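Local atomic coordinates of CEP104 (Gallus gallus, PDB entry 5JO8), a protein that probably binds tubulin or microtubules through its TOG domain, as expected of a centriolar protein carrying this helical-repeat module. Residues Leu139-Thr143 / Ala154-Ile158; Gln159-Leu163 / Cys199-Met204; Ile88-Arg92 / Glu133-Pro137; Gln171-Val175 / Asn208-Thr212; Val194-Glu198 / Val234-Ile238. One frame throughout, in Å; residues are numbered along the deposited sequence. Where two conformers were deposited one is given.

Overall arrangement
All five contacts lie within one TOG domain and follow a row of helices along the chain. Interaction 3 comes first, joining helices 77-94 and 125-142. Interaction 1 then pairs helix 125-142 with helix 148-163, and interactions 2, 4 and 5 interleave further on, with helix 187-204 shared by 2 and 5. The centres of interactions 2 and 4 are about 10 Å apart, those of 3 and 5 about 26 Å. Interaction 1 lies nearest the middle of the chain and touches the other four. Leu136, Ile158, Val173 and Leu196 carry the apolar packing from one contact to the next, so these contacts share one apolar interior across the middle of the domain.

Interaction 1. Residues Leu139-Thr143 / Ala154-Ile158; sequences LLSRT and AAKFI
Leu139 reaches across to Ile158 and Phe157, and its side chain meets them one after the other. CB of Leu139 lies 3.8 Å from Ile158 CD1. At CG the chain divides: CD1 comes up to the edge of the Phe157 ring, near the ring plane and 3.8 Å from CD2 of Phe157, while CD2 of Leu139 lies a little farther from that same ring atom. Phe157 CG stands trans to its backbone N (chi1 -174°), which swings the ring to this side. Ile158 CD1 also wedges against Leu140 CD2 at 3.7 Å, their side chains meeting nearly at right angles. The two helices, 125-142 and 148-163, run in roughly opposite directions and are joined by a short connection, a helical hairpin of the kind from which the HEAT-like array of TOG domains is built. At the turn end, Thr143 CG2 packs 3.8 Å from Ala154 CB. Its rotation is fixed by Thr143 OG1, which bonds to Leu140 O over 2.6 Å in the carbonyl plane, on a lone pair. Arg142 lays only its CB on Ala154; its guanidinium leads away to the carbonyls of Ile95 and Asp97 and to a cation-pi contact with Phe103.

Interaction 2. Residues Gln159-Leu163 / Cys199-Met204; sequences QEMAL and CLLKEM
Leu200 pushes both methyls against helix 148-163. Its CD2 meets Leu163 CD1 and Gln159 CG, each at 3.7 Å, and its CD1 lies 3.9 Å from Ala162 CB. Beside these methyls, Leu163 CD2 rests 3.6 Å from Met204 CG, with the bent end of the methionine curling round so that CE too comes near that methyl. The solvent side of the contact is polar: Gln159 OE1 approaches Cys199 SG to 3.1 Å, and the glutamine can reach it because CG is trans to the backbone N (chi1 -167°) and the rest of the chain is extended. Helix segments 159-163 and 199-204 run in the same general direction, their axes 32° apart and 11.1 Å distant at closest, as fits near-parallel neighbouring helices in a HEAT-like TOG array, here with the short helix 173-177 between them in the chain. Glu203 stretches over the outer side, where its OE2 sits 3.3 Å from Leu163 CD1 and its carboxylate stands almost perpendicular to the Gln159 amide. A second shell backs the apolar groups: Val173 touches Ala162, Leu177 and Phe211 touch Leu200, and the loop residue Lys168 lies against both Leu163 and Met204.

Interaction 3. Residues Ile88-Arg92 / Glu133-Pro137; sequences IFLVR and EKTLP
Arg92 and Lys134 meet through two different torsional routes. The arginine sets CG trans to its own backbone N (chi1 -174°) and stays extended to NE, whereas Lys134 starts out beside its N and then folds at the second torsion (chi2 -59°), which swings its outer chain obliquely across the arginine. As a result Lys134 CD lies over one face of the guanidinium, 3.7 Å from Arg92 NH2. Nearer the backbone, the methylenes of Arg92 pass across the other helix, with Arg92 CG 3.4 Å from Lys134 O.

The buried half of the contact is aliphatic. Ile88 CG2 presses on Lys134 CB at 3.6 Å, the side chains meeting at about a right angle, and Val91 CG1 meets Thr135 CG2 at 3.8 Å. Thr135 turns its methyl to this layer while its hydroxyl is bonded within its own helix, to Cys131 O. Behind the layer, helix 100-121 supplies Leu109, Leu110 and Ile113. The paired segments run nearly parallel, 6° apart with axes 9.4 Å from each other, as neighbouring helices of a HEAT-like TOG row do; helix 125-142 is kinked just here, at Pro137, whose ring nitrogen has no hydrogen to give to the turn before.

The charged ends sit close, with Arg92 NH2 4.1 Å from Lys134 NZ. The join therefore probably owes its hold to methyl and methylene packing rather than to charge, and the two cations likely gather positive potential on this solvent-facing side.

Interaction 4. Residues Gln171-Val175 / Asn208-Thr212; sequences QIVPV and NSGFT
Gln171 NE2 gives a hydrogen bond of 2.9 Å to Asn208 O, almost straight at the hydrogen (169°). The oxygen lies in the plane of the glutamine amide, but the donor arrives from above the carbonyl plane, 73° out of it, so the bond does not use a lone-pair direction. The extended glutamine chain that carries NE2 runs over the next peptide, with Gln171 CG 3.7 Å from Ser209 O.

Pro174 makes the apolar half. Its CB sits squarely over one face of the Phe211 ring in a CH-pi contact, 3.5 Å from the centroid and only 6° from the normal, while its CG comes to 3.3 Å from Ser209 O. Gly210 brings its backbone close to Gln171 and Pro174, its CA 4.0 Å from Gln171 CB. Its lack of a side chain lets the backbone come this near, at phi and psi values that suit glycine. The loop keeps its shape through an ST turn: Ser209 OG accepts from Phe211 N at 3.0 Å, and OG is also bonded to Gly205 O.

Segment 208-212 joins helix 187-204 to helix 213-223, with Thr212 at the N-cap of the latter. Phe211 carries the contact inward onto Leu200 and Leu201 of helix 187-204, and the short helix 173-177 brings Val173 against Ile158 and Ala162 of helix 148-163, next to Leu136 of helix 125-142.

Interaction 5. Residues Val194-Glu198 / Val234-Ile238; sequences VELVE and VALRI
Val194 and Val234 pack closely, CG2 of the first 3.6 Å from CB of the second, and Val234 CG1 lies 3.5 Å from Val194 O. One turn on, Ile238 continues this buried strip: its CG1 meets Glu198 CB at 3.8 Å, and its CD1 reaches Val197 CG1 at the longer distance of 4.0 Å.

Toward solvent the contact changes character, resting on one ion pair. Glu198, with CG trans to its backbone N (chi1 -179°) and its chain extended, offers both carboxylate oxygens to Arg237, which takes them side-on. Arg237 NE bonds to Glu198 OE1 over 2.8 Å and Arg237 NH2 to Glu198 OE2 over 2.9 Å, each on the syn side of its oxygen, with the two planes 30° apart. This two-point grip should fix the rotation of both groups. Val234 CA lies over one guanidinium face, while NH1 has a second anion in Asp233 of its own helix. Glu195 stands farther out, its aliphatic CG barely reaching Val234 CG2 at 4.5 Å.

The segments run nearly parallel, their axes crossing at 17°, and link helix 187-204 to helix 229-245 near the C-terminal part of the helical row. Helix 213-223 backs the buried strip, with Phe219 on Val194 and Val197 and Val216 on Ile238; Leu177 of helix 173-177 covers Val197 and Leu196, and helix 265-276 packs on Leu236.

Interaction 1. Residues Leu139-Thr143 / Ala154-Ile158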
# COMPACT_ATOMS: atom_id res chain seq x y z
N LEU A 139 -4.05 -2.99 -1.45
CA LEU A 139 -3.54 -2.15 -2.52
C LEU A 139 -2.26 -2.77 -3.08
O LEU A 139 -2.06 -2.82 -4.30
CB LEU A 139 -3.26 -0.74 -2.02
CG LEU A 139 -4.51 0.08 -1.70
CD1 LEU A 139 -4.13 1.28 -0.87
CD2 LEU A 139 -5.20 0.51 -2.99
N LEU A 140 -1.43 -3.26 -2.17
CA LEU A 140 -0.19 -3.91 -2.60
C LEU A 140 -0.47 -5.15 -3.44
O LEU A 140 0.24 -5.42 -4.41
CB LEU A 140 0.72 -4.23 -1.41
CG LEU A 140 1.54 -3.01 -1.01
CD1 LEU A 140 2.19 -3.22 0.35
CD2 LEU A 140 2.62 -2.71 -2.06
N SER A 141 -1.48 -5.92 -3.06
CA SER A 141 -1.87 -7.09 -3.83
C SER A 141 -2.19 -6.74 -5.28
O SER A 141 -1.84 -7.48 -6.19
CB SER A 141 -3.06 -7.81 -3.19
OG SER A 141 -2.66 -8.53 -2.04
N ARG A 142 -2.86 -5.61 -5.49
CA ARG A 142 -3.27 -5.21 -6.84
C ARG A 142 -2.06 -4.81 -7.69
O ARG A 142 -2.13 -4.84 -8.91
CB ARG A 142 -4.28 -4.06 -6.82
CG ARG A 142 -5.54 -4.33 -5.99
CD ARG A 142 -6.20 -5.68 -6.29
NE ARG A 142 -6.49 -5.89 -7.71
CZ ARG A 142 -7.56 -5.42 -8.34
NH1 ARG A 142 -8.46 -4.69 -7.69
NH2 ARG A 142 -7.73 -5.67 -9.63
N THR A 143 -0.95 -4.45 -7.05
CA THR A 143 0.27 -4.15 -7.81
C THR A 143 0.87 -5.42 -8.41
O THR A 143 1.84 -5.35 -9.17
CB THR A 143 1.34 -3.42 -6.97
OG1 THR A 143 1.94 -4.32 -6.03
CG2 THR A 143 0.76 -2.20 -6.26
N ALA A 154 -2.41 1.18 -9.10
CA ALA A 154 -2.31 0.83 -7.69
C ALA A 154 -1.00 1.34 -7.09
O ALA A 154 -0.98 1.88 -5.99
CB ALA A 154 -2.45 -0.68 -7.50
N ALA A 155 0.11 1.20 -7.81
CA ALA A 155 1.38 1.64 -7.26
C ALA A 155 1.42 3.15 -7.11
O ALA A 155 1.94 3.66 -6.11
CB ALA A 155 2.54 1.15 -8.13
N LYS A 156 0.85 3.87 -8.06
CA LYS A 156 0.81 5.33 -8.00
C LYS A 156 -0.03 5.79 -6.83
O LYS A 156 0.31 6.76 -6.16
CB LYS A 156 0.27 5.94 -9.30
CG LYS A 156 1.25 5.95 -10.47
CD LYS A 156 0.70 6.76 -11.64
CE LYS A 156 1.71 6.83 -12.78
NZ LYS A 156 1.17 7.58 -13.94
N PHE A 157 -1.14 5.10 -6.58
CA PHE A 157 -1.96 5.45 -5.43
C PHE A 157 -1.19 5.24 -4.13
O PHE A 157 -1.26 6.09 -3.24
CB PHE A 157 -3.26 4.63 -5.37
CG PHE A 157 -4.19 5.08 -4.27
CD1 PHE A 157 -5.05 6.15 -4.47
CD2 PHE A 157 -4.20 4.43 -3.06
CE1 PHE A 157 -5.90 6.58 -3.45
CE2 PHE A 157 -5.06 4.85 -2.04
CZ PHE A 157 -5.91 5.91 -2.25
N ILE A 158 -0.45 4.13 -4.03
CA ILE A 158 0.36 3.88 -2.85
C ILE A 158 1.41 4.97 -2.67
O ILE A 158 1.62 5.46 -1.57
CB ILE A 158 0.98 2.47 -2.85
CG1 ILE A 158 -0.10 1.40 -2.66
CG2 ILE A 158 2.03 2.35 -1.75
CD1 ILE A 158 0.36 0.01 -3.08

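Interaction 2. Residues Gln159-Leu163 / Cys199-Met204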
# COMPACT_ATOMS: atom_id res chain seq x y z
N GLN A 159 2.06 5.32 -3.77
CA GLN A 159 3.06 6.38 -3.78
C GLN A 159 2.47 7.70 -3.26
O GLN A 159 3.06 8.36 -2.39
CB GLN A 159 3.64 6.52 -5.19
CG GLN A 159 4.89 7.36 -5.32
CD GLN A 159 5.27 7.59 -6.78
OE1 GLN A 159 6.05 8.49 -7.09
NE2 GLN A 159 4.72 6.78 -7.67
N GLU A 160 1.28 8.06 -3.74
CA GLU A 160 0.63 9.31 -3.35
C GLU A 160 0.20 9.24 -1.89
O GLU A 160 0.38 10.21 -1.14
CB GLU A 160 -0.57 9.62 -4.26
CG GLU A 160 -0.18 9.95 -5.71
CD GLU A 160 -1.36 10.40 -6.55
OE1 GLU A 160 -1.60 9.76 -7.61
OE2 GLU A 160 -2.04 11.38 -6.18
N MET A 161 -0.35 8.10 -1.48
CA MET A 161 -0.80 7.94 -0.10
C MET A 161 0.36 8.08 0.89
O MET A 161 0.20 8.68 1.95
CB MET A 161 -1.54 6.62 0.11
CG MET A 161 -2.03 6.42 1.54
SD MET A 161 -3.17 5.03 1.69
CE MET A 161 -2.13 3.64 1.24
N ALA A 162 1.52 7.55 0.53
CA ALA A 162 2.71 7.64 1.38
C ALA A 162 3.13 9.09 1.66
O ALA A 162 3.70 9.39 2.72
CB ALA A 162 3.88 6.86 0.75
N LEU A 163 2.84 9.98 0.73
CA LEU A 163 3.30 11.36 0.82
C LEU A 163 2.24 12.37 1.28
O LEU A 163 2.54 13.55 1.51
CB LEU A 163 3.96 11.75 -0.52
CG LEU A 163 5.18 10.84 -0.73
CD1 LEU A 163 5.51 10.56 -2.19
CD2 LEU A 163 6.39 11.42 -0.02
N CYS A 199 11.48 4.04 -5.68
CA CYS A 199 10.87 5.32 -5.98
C CYS A 199 10.67 6.16 -4.72
O CYS A 199 11.08 7.32 -4.65
CB CYS A 199 9.53 5.09 -6.68
SG CYS A 199 8.53 6.57 -6.93
N LEU A 200 10.05 5.56 -3.71
CA LEU A 200 9.77 6.29 -2.48
C LEU A 200 11.03 6.62 -1.68
O LEU A 200 11.11 7.66 -1.04
CB LEU A 200 8.72 5.57 -1.63
CG LEU A 200 7.30 5.68 -2.20
CD1 LEU A 200 6.34 4.77 -1.48
CD2 LEU A 200 6.83 7.13 -2.14
N LEU A 201 12.02 5.73 -1.74
CA LEU A 201 13.29 6.00 -1.07
C LEU A 201 13.97 7.24 -1.65
O LEU A 201 14.44 8.10 -0.91
CB LEU A 201 14.21 4.78 -1.18
CG LEU A 201 15.55 4.85 -0.46
CD1 LEU A 201 15.35 5.22 1.01
CD2 LEU A 201 16.24 3.50 -0.59
N LYS A 202 14.01 7.34 -2.97
CA LYS A 202 14.60 8.51 -3.62
C LYS A 202 13.92 9.79 -3.16
O LYS A 202 14.58 10.76 -2.80
CB LYS A 202 14.46 8.42 -5.14
CG LYS A 202 15.34 7.40 -5.82
CD LYS A 202 15.14 7.51 -7.32
CE LYS A 202 15.76 6.34 -8.05
NZ LYS A 202 15.50 6.43 -9.51
N GLU A 203 12.59 9.77 -3.18
CA GLU A 203 11.78 10.93 -2.85
C GLU A 203 11.80 11.30 -1.36
O GLU A 203 11.81 12.49 -1.02
CB GLU A 203 10.34 10.69 -3.29
CG GLU A 203 9.49 11.93 -3.34
CD GLU A 203 8.21 11.72 -4.12
OE1 GLU A 203 8.10 10.70 -4.82
OE2 GLU A 203 7.32 12.59 -4.03
N MET A 204 11.82 10.30 -0.49
CA MET A 204 11.61 10.55 0.94
C MET A 204 12.89 10.52 1.77
O MET A 204 12.95 11.14 2.83
CB MET A 204 10.61 9.55 1.51
CG MET A 204 9.31 9.45 0.72
SD MET A 204 8.14 8.29 1.46
CE MET A 204 7.60 9.25 2.87

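Interaction 3. Residues Ile88-Arg92 / Glu133-Pro137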
# COMPACT_ATOMS: atom_id res chain seq x y z
N ILE A 88 -14.40 1.93 5.80
CA ILE A 88 -13.14 1.25 5.54
C ILE A 88 -13.37 -0.24 5.30
O ILE A 88 -12.71 -0.84 4.45
CB ILE A 88 -12.08 1.54 6.64
CG1 ILE A 88 -11.61 3.01 6.58
CG2 ILE A 88 -10.89 0.58 6.57
CD1 ILE A 88 -10.85 3.42 5.29
N PHE A 89 -14.30 -0.84 6.02
CA PHE A 89 -14.70 -2.22 5.78
C PHE A 89 -15.11 -2.40 4.31
O PHE A 89 -14.68 -3.36 3.64
CB PHE A 89 -15.85 -2.62 6.73
CG PHE A 89 -16.41 -4.00 6.46
CD1 PHE A 89 -17.45 -4.18 5.56
CD2 PHE A 89 -15.88 -5.11 7.09
CE1 PHE A 89 -17.95 -5.44 5.29
CE2 PHE A 89 -16.39 -6.38 6.83
CZ PHE A 89 -17.43 -6.54 5.93
N LEU A 90 -15.93 -1.49 3.80
CA LEU A 90 -16.38 -1.56 2.41
C LEU A 90 -15.25 -1.25 1.42
O LEU A 90 -15.15 -1.88 0.38
CB LEU A 90 -17.59 -0.65 2.18
CG LEU A 90 -18.83 -1.07 2.99
CD1 LEU A 90 -19.96 -0.06 2.79
CD2 LEU A 90 -19.30 -2.47 2.62
N VAL A 91 -14.39 -0.29 1.77
CA VAL A 91 -13.22 0.04 0.96
C VAL A 91 -12.32 -1.17 0.80
O VAL A 91 -11.85 -1.46 -0.30
CB VAL A 91 -12.43 1.22 1.56
CG1 VAL A 91 -11.07 1.36 0.88
CG2 VAL A 91 -13.21 2.50 1.41
N ARG A 92 -12.07 -1.87 1.90
CA ARG A 92 -11.15 -3.00 1.91
C ARG A 92 -11.63 -4.08 0.93
O ARG A 92 -10.83 -4.68 0.21
CB ARG A 92 -11.05 -3.56 3.32
CG ARG A 92 -10.00 -4.65 3.52
CD ARG A 92 -10.02 -5.15 4.96
NE ARG A 92 -8.89 -6.01 5.28
CZ ARG A 92 -8.65 -6.50 6.48
NH1 ARG A 92 -7.59 -7.27 6.69
NH2 ARG A 92 -9.48 -6.23 7.49
N GLU A 133 -3.63 0.87 7.53
CA GLU A 133 -3.32 -0.52 7.83
C GLU A 133 -4.33 -1.49 7.23
O GLU A 133 -3.97 -2.60 6.83
CB GLU A 133 -3.22 -0.75 9.34
CG GLU A 133 -2.07 -0.02 10.03
CD GLU A 133 -0.70 -0.62 9.70
OE1 GLU A 133 -0.64 -1.68 9.05
OE2 GLU A 133 0.31 -0.02 10.11
N LYS A 134 -5.59 -1.09 7.15
CA LYS A 134 -6.63 -1.98 6.65
C LYS A 134 -6.67 -2.06 5.12
O LYS A 134 -7.28 -2.97 4.57
CB LYS A 134 -8.01 -1.56 7.17
CG LYS A 134 -8.19 -1.76 8.68
CD LYS A 134 -7.99 -3.21 9.06
CE LYS A 134 -8.03 -3.37 10.58
NZ LYS A 134 -7.80 -4.79 11.00
N THR A 135 -6.04 -1.10 4.45
CA THR A 135 -6.14 -1.02 2.99
C THR A 135 -4.83 -1.26 2.25
O THR A 135 -4.84 -1.77 1.13
CB THR A 135 -6.73 0.33 2.54
OG1 THR A 135 -5.86 1.39 2.94
CG2 THR A 135 -8.11 0.52 3.16
N LEU A 136 -3.71 -0.89 2.85
CA LEU A 136 -2.43 -1.04 2.17
C LEU A 136 -2.13 -2.47 1.71
O LEU A 136 -1.64 -2.64 0.59
CB LEU A 136 -1.29 -0.48 3.04
CG LEU A 136 0.10 -0.45 2.39
CD1 LEU A 136 0.10 0.31 1.05
CD2 LEU A 136 1.08 0.19 3.36
N PRO A 137 -2.43 -3.49 2.52
CA PRO A 137 -2.13 -4.85 2.02
C PRO A 137 -2.91 -5.19 0.75
O PRO A 137 -2.35 -5.77 -0.19
CB PRO A 137 -2.57 -5.74 3.17
CG PRO A 137 -2.38 -4.89 4.39
CD PRO A 137 -2.81 -3.52 3.95

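Interaction 4. Residues Gln171-Val175 / Asn208-Thr212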
# COMPACT_ATOMS: atom_id res chain seq x y z
N GLN A 171 4.71 7.09 9.24
CA GLN A 171 5.81 6.21 8.86
C GLN A 171 5.37 4.74 8.71
O GLN A 171 6.09 3.82 9.10
CB GLN A 171 6.95 6.34 9.87
CG GLN A 171 7.46 7.77 9.98
CD GLN A 171 8.39 7.97 11.16
OE1 GLN A 171 8.23 7.33 12.20
NE2 GLN A 171 9.35 8.87 11.01
N ILE A 172 4.19 4.55 8.13
CA ILE A 172 3.59 3.23 8.00
C ILE A 172 3.96 2.63 6.66
O ILE A 172 4.39 1.49 6.57
CB ILE A 172 2.04 3.30 8.13
CG1 ILE A 172 1.62 3.59 9.57
CG2 ILE A 172 1.38 2.00 7.64
CD1 ILE A 172 0.13 3.85 9.72
N VAL A 173 3.78 3.43 5.62
CA VAL A 173 3.93 2.90 4.27
C VAL A 173 5.34 2.36 4.00
O VAL A 173 5.47 1.24 3.52
CB VAL A 173 3.43 3.88 3.20
CG1 VAL A 173 3.60 3.27 1.82
CG2 VAL A 173 1.96 4.21 3.45
N PRO A 174 6.39 3.14 4.33
CA PRO A 174 7.73 2.61 4.05
C PRO A 174 8.05 1.30 4.76
O PRO A 174 8.67 0.40 4.18
CB PRO A 174 8.66 3.73 4.55
CG PRO A 174 7.87 4.95 4.30
CD PRO A 174 6.46 4.57 4.69
N VAL A 175 7.62 1.18 6.01
CA VAL A 175 7.86 -0.02 6.79
C VAL A 175 7.17 -1.23 6.17
O VAL A 175 7.76 -2.31 6.08
CB VAL A 175 7.45 0.18 8.26
CG1 VAL A 175 7.69 -1.09 9.05
CG2 VAL A 175 8.23 1.35 8.84
N ASN A 208 13.37 10.45 9.22
CA ASN A 208 11.98 10.62 9.65
C ASN A 208 10.95 10.16 8.61
O ASN A 208 9.79 10.57 8.66
CB ASN A 208 11.71 12.08 10.05
CG ASN A 208 12.61 12.55 11.18
OD1 ASN A 208 12.89 11.81 12.12
ND2 ASN A 208 13.07 13.79 11.09
N SER A 209 11.35 9.29 7.70
CA SER A 209 10.45 8.81 6.66
C SER A 209 9.89 7.44 7.01
O SER A 209 8.77 7.10 6.62
CB SER A 209 11.19 8.71 5.33
OG SER A 209 12.17 7.68 5.39
N GLY A 210 10.67 6.66 7.75
CA GLY A 210 10.35 5.26 7.97
C GLY A 210 11.37 4.34 7.30
O GLY A 210 11.56 3.20 7.73
N PHE A 211 12.01 4.82 6.23
CA PHE A 211 13.10 4.07 5.62
C PHE A 211 14.37 4.31 6.43
O PHE A 211 14.67 5.45 6.81
CB PHE A 211 13.37 4.57 4.20
CG PHE A 211 12.29 4.23 3.21
CD1 PHE A 211 12.01 2.91 2.88
CD2 PHE A 211 11.59 5.24 2.57
CE1 PHE A 211 11.04 2.61 1.94
CE2 PHE A 211 10.62 4.94 1.62
CZ PHE A 211 10.35 3.62 1.31
N THR A 212 15.14 3.25 6.68
CA THR A 212 16.44 3.40 7.32
C THR A 212 17.46 2.59 6.53
O THR A 212 17.09 1.75 5.72
CB THR A 212 16.43 2.89 8.77
OG1 THR A 212 16.18 1.48 8.78
CG2 THR A 212 15.37 3.62 9.60

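Interaction 5. Residues Val194-Glu198 / Val234-Ile238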
# COMPACT_ATOMS: atom_id res chain seq x y z
N VAL A 194 9.80 -3.79 -5.44
CA VAL A 194 11.13 -3.18 -5.49
C VAL A 194 11.08 -1.79 -6.11
O VAL A 194 11.81 -0.89 -5.69
CB VAL A 194 12.19 -4.09 -6.14
CG1 VAL A 194 12.44 -5.29 -5.25
CG2 VAL A 194 11.75 -4.54 -7.53
N GLU A 195 10.22 -1.60 -7.10
CA GLU A 195 10.12 -0.31 -7.74
C GLU A 195 9.52 0.74 -6.80
O GLU A 195 9.94 1.90 -6.82
CB GLU A 195 9.30 -0.40 -9.03
CG GLU A 195 9.97 -1.18 -10.13
CD GLU A 195 9.06 -1.33 -11.34
OE1 GLU A 195 7.82 -1.32 -11.17
OE2 GLU A 195 9.59 -1.45 -12.46
N LEU A 196 8.53 0.33 -6.01
CA LEU A 196 7.94 1.22 -5.00
C LEU A 196 8.96 1.69 -3.98
O LEU A 196 9.03 2.88 -3.65
CB LEU A 196 6.76 0.55 -4.30
CG LEU A 196 5.42 0.74 -5.01
CD1 LEU A 196 4.37 -0.19 -4.45
CD2 LEU A 196 4.97 2.19 -4.89
N VAL A 197 9.76 0.75 -3.47
CA VAL A 197 10.81 1.09 -2.53
C VAL A 197 11.80 2.05 -3.20
O VAL A 197 12.13 3.09 -2.64
CB VAL A 197 11.54 -0.17 -1.99
CG1 VAL A 197 12.75 0.23 -1.16
CG2 VAL A 197 10.58 -1.02 -1.15
N GLU A 198 12.26 1.71 -4.41
CA GLU A 198 13.25 2.53 -5.07
C GLU A 198 12.73 3.95 -5.25
O GLU A 198 13.44 4.92 -5.00
CB GLU A 198 13.60 1.96 -6.44
CG GLU A 198 14.67 2.76 -7.17
CD GLU A 198 14.87 2.32 -8.61
OE1 GLU A 198 15.98 2.53 -9.12
OE2 GLU A 198 13.91 1.78 -9.22
N VAL A 234 16.64 -4.18 -9.78
CA VAL A 234 16.16 -3.03 -9.02
C VAL A 234 16.78 -3.03 -7.62
O VAL A 234 17.16 -1.98 -7.11
CB VAL A 234 14.63 -2.98 -8.93
CG1 VAL A 234 14.19 -1.72 -8.18
CG2 VAL A 234 14.03 -3.01 -10.33
N ALA A 235 16.91 -4.21 -7.03
CA ALA A 235 17.55 -4.32 -5.72
C ALA A 235 18.98 -3.78 -5.76
O ALA A 235 19.40 -3.06 -4.85
CB ALA A 235 17.50 -5.76 -5.23
N LEU A 236 19.71 -4.09 -6.83
CA LEU A 236 21.04 -3.54 -7.01
C LEU A 236 21.02 -2.01 -7.09
O LEU A 236 21.84 -1.35 -6.47
CB LEU A 236 21.68 -4.09 -8.27
CG LEU A 236 22.04 -5.57 -8.26
CD1 LEU A 236 22.35 -6.00 -9.68
CD2 LEU A 236 23.23 -5.80 -7.34
N ARG A 237 20.09 -1.46 -7.86
CA ARG A 237 19.97 -0.01 -7.97
C ARG A 237 19.73 0.64 -6.62
O ARG A 237 20.27 1.71 -6.32
CB ARG A 237 18.84 0.38 -8.93
CG ARG A 237 19.10 -0.03 -10.37
CD ARG A 237 18.38 0.88 -11.35
NE ARG A 237 16.93 0.90 -11.14
CZ ARG A 237 16.07 0.11 -11.78
NH1 ARG A 237 16.50 -0.78 -12.66
NH2 ARG A 237 14.76 0.22 -11.54
N ILE A 238 18.92 -0.01 -5.78
CA ILE A 238 18.62 0.51 -4.46
C ILE A 238 19.91 0.55 -3.64
O ILE A 238 20.22 1.56 -3.00
CB ILE A 238 17.53 -0.34 -3.80
CG1 ILE A 238 16.16 -0.04 -4.42
CG2 ILE A 238 17.48 -0.09 -2.29
CD1 ILE A 238 15.10 -1.07 -4.08